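Local coordinates for hypothetical protein VPA1032 (Vibrio parahaemolyticus, PDB 1ZBP) that is of unknown function but belongs to the ImpE protein family, joining an N-terminal helical region to a largely beta-stranded C-terminal part, at residues W243-E247 against M248-I252. Numbering follows the deposited sequence.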
ATOM      1  N   TRP A 243       3.314  -1.306  12.428  1.00 24.91           N
ATOM      2  CA  TRP A 243       2.666  -2.563  12.799  1.00 26.30           C
ATOM      3  C   TRP A 243       2.901  -2.898  14.263  1.00 26.56           C
ATOM      4  O   TRP A 243       3.920  -2.535  14.848  1.00 24.61           O
ATOM      5  CB  TRP A 243       3.209  -3.743  11.953  1.00 27.14           C
ATOM      6  CG  TRP A 243       2.683  -3.841  10.538  1.00 30.98           C
ATOM      7  CD1 TRP A 243       1.884  -2.945   9.901  1.00 31.27           C
ATOM      8  CD2 TRP A 243       2.942  -4.894   9.589  1.00 33.41           C
ATOM      9  NE1 TRP A 243       1.623  -3.366   8.617  1.00 34.55           N
ATOM     10  CE2 TRP A 243       2.260  -4.561   8.399  1.00 34.04           C
ATOM     11  CE3 TRP A 243       3.686  -6.089   9.629  1.00 35.30           C
ATOM     12  CZ2 TRP A 243       2.293  -5.366   7.262  1.00 35.07           C
ATOM     13  CZ3 TRP A 243       3.721  -6.898   8.489  1.00 34.05           C
ATOM     14  CH2 TRP A 243       3.026  -6.528   7.323  1.00 35.33           C
ATOM     15  N   LEU A 244       1.946  -3.606  14.842  1.00 26.14           N
ATOM     16  CA  LEU A 244       2.048  -4.042  16.221  1.00 30.39           C
ATOM     17  C   LEU A 244       2.620  -5.460  16.161  1.00 31.43           C
ATOM     18  O   LEU A 244       1.943  -6.379  15.710  1.00 30.02           O
ATOM     19  CB  LEU A 244       0.657  -4.063  16.851  1.00 31.78           C
ATOM     20  CG  LEU A 244       0.573  -4.381  18.344  1.00 36.85           C
ATOM     21  CD1 LEU A 244       1.338  -3.314  19.148  1.00 36.51           C
ATOM     22  CD2 LEU A 244      -0.895  -4.416  18.764  1.00 36.32           C
ATOM     23  N   VAL A 245       3.868  -5.638  16.585  1.00 33.02           N
ATOM     24  CA  VAL A 245       4.491  -6.963  16.575  1.00 35.65           C
ATOM     25  C   VAL A 245       4.734  -7.355  18.016  1.00 37.81           C
ATOM     26  O   VAL A 245       5.619  -6.811  18.681  1.00 38.77           O
ATOM     27  CB  VAL A 245       5.853  -6.986  15.825  1.00 35.02           C
ATOM     28  CG1 VAL A 245       5.642  -6.895  14.334  1.00 38.01           C
ATOM     29  CG2 VAL A 245       6.715  -5.836  16.282  1.00 37.59           C
ATOM     30  N   GLY A 246       3.945  -8.301  18.505  1.00 38.08           N
ATOM     31  CA  GLY A 246       4.103  -8.697  19.884  1.00 39.95           C
ATOM     32  C   GLY A 246       3.566  -7.610  20.795  1.00 40.86           C
ATOM     33  O   GLY A 246       2.359  -7.424  20.881  1.00 42.73           O
ATOM     34  N   GLU A 247       4.464  -6.872  21.445  1.00 43.08           N
ATOM     35  CA  GLU A 247       4.097  -5.818  22.392  1.00 44.55           C
ATOM     36  C   GLU A 247       4.604  -4.440  22.000  1.00 45.10           C
ATOM     37  O   GLU A 247       4.334  -3.463  22.691  1.00 45.09           O
ATOM     38  CB  GLU A 247       4.648  -6.165  23.784  1.00 45.65           C
ATOM     39  CG  GLU A 247       3.985  -7.359  24.461  1.00 49.25           C
ATOM     40  CD  GLU A 247       2.680  -6.985  25.134  1.00 53.81           C
ATOM     41  OE1 GLU A 247       2.726  -6.274  26.169  1.00 55.83           O
ATOM     42  OE2 GLU A 247       1.607  -7.392  24.629  1.00 54.72           O
HETATM   43  N   MSE A 248       5.340  -4.369  20.897  1.00 47.34           N
HETATM   44  CA  MSE A 248       5.912  -3.115  20.417  1.00 50.00           C
HETATM   45  C   MSE A 248       5.288  -2.634  19.098  1.00 47.32           C
HETATM   46  O   MSE A 248       4.512  -3.349  18.464  1.00 46.18           O
HETATM   47  CB  MSE A 248       7.427  -3.288  20.220  1.00 58.61           C
HETATM   48  CG  MSE A 248       7.807  -4.469  19.297  1.00 70.08           C
HETATM   49 SE   MSE A 248       9.700  -4.616  18.747  1.00 86.67          SE
HETATM   50  CE  MSE A 248       9.579  -3.886  16.952  1.00 79.09           C
ATOM     51  N   ALA A 249       5.632  -1.409  18.703  1.00 44.82           N
ATOM     52  CA  ALA A 249       5.161  -0.820  17.448  1.00 41.88           C
ATOM     53  C   ALA A 249       6.382  -0.804  16.525  1.00 39.23           C
ATOM     54  O   ALA A 249       7.482  -0.463  16.950  1.00 37.13           O
ATOM     55  CB  ALA A 249       4.646   0.604  17.684  1.00 40.77           C
ATOM     56  N   LEU A 250       6.195  -1.189  15.268  1.00 37.56           N
ATOM     57  CA  LEU A 250       7.306  -1.227  14.319  1.00 37.47           C
ATOM     58  C   LEU A 250       6.912  -0.614  12.990  1.00 35.53           C
ATOM     59  O   LEU A 250       5.904  -0.991  12.404  1.00 35.15           O
ATOM     60  CB  LEU A 250       7.758  -2.675  14.071  1.00 37.04           C
ATOM     61  CG  LEU A 250       8.850  -2.890  13.009  1.00 40.26           C
ATOM     62  CD1 LEU A 250      10.207  -2.518  13.614  1.00 38.44           C
ATOM     63  CD2 LEU A 250       8.870  -4.346  12.525  1.00 38.24           C
ATOM     64  N   PRO A 251       7.682   0.373  12.514  1.00 33.52           N
ATOM     65  CA  PRO A 251       7.339   0.982  11.224  1.00 32.27           C
ATOM     66  C   PRO A 251       7.623  -0.036  10.120  1.00 32.29           C
ATOM     67  O   PRO A 251       8.604  -0.778  10.186  1.00 31.99           O
ATOM     68  CB  PRO A 251       8.243   2.214  11.160  1.00 31.15           C
ATOM     69  CG  PRO A 251       9.372   1.888  12.081  1.00 32.90           C
ATOM     70  CD  PRO A 251       8.714   1.149  13.217  1.00 32.21           C
ATOM     71  N   ILE A 252       6.763  -0.088   9.112  1.00 32.86           N
ATOM     72  CA  ILE A 252       6.930  -1.065   8.049  1.00 32.48           C
ATOM     73  C   ILE A 252       8.310  -0.957   7.399  1.00 34.45           C
ATOM     74  O   ILE A 252       8.878  -1.969   6.990  1.00 31.10           O
ATOM     75  CB  ILE A 252       5.796  -0.936   6.995  1.00 32.79           C
ATOM     76  CG1 ILE A 252       5.726  -2.213   6.168  1.00 31.93           C
ATOM     77  CG2 ILE A 252       5.999   0.285   6.100  1.00 32.73           C
ATOM     78  CD1 ILE A 252       5.379  -3.416   6.982  1.00 35.15           C
TER
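Trp243 and Leu250 form a hydrogen-bonded antiparallel pair, joined by two backbone bonds. Trp243 N donates to Leu250 O at 2.6 Å, in a bond that is nearly straight at hydrogen (172°). Leu250 N answers with a bond to Trp243 O at 2.7 Å. Nearer the turn, Val245 N reaches Met248 O over 3.0 Å, and the reverse bond from Met248 N to Val245 O is weak. These bonds close a beta hairpin with a two-residue loop, Gly246-Glu247, whose type II' turn runs from Val245 to Met248, with Gly246, with its positive phi, at the first corner. In the non-hydrogen-bonded pair between them, the CA of Ala249 makes a CA-H...O contact with Trp243 O, and the CA of Leu244 does likewise with Met248 O.

Apolar contacts gather on the face carrying Trp243, Val245, Met248 and Leu250. The selenomethionine Met248 folds across Val245: its CG lies 3.5 Å from Val245 CG2, and a bend about the CG-SE bond (chi3 -101°) brings CE to the same methyl. That methyl, Val245 CG2, also meets Leu250 CB at 4.0 Å. Beyond the strand end, chi1 of Ile252 sends CG1 anti to the backbone N (-162°), and the turn at chi2 then sets CD1 over the six-membered ring of Trp243, 3.6 Å from the centroid, in a CH-pi contact.

Phe142 and Val145 of the adjoining strand 140-147 continue this apolar layer, and Trp243 NE1 makes a weak hydrogen bond to Asp147 OD2. Strand 248-251 is outermost within the chain in its antiparallel sheet, so the hairpin forms one margin of that sheet. Reciprocal backbone bonds thus set the strand register, while dispersion contacts bind the inner indole and valine to the edge strand and the residue that follows it.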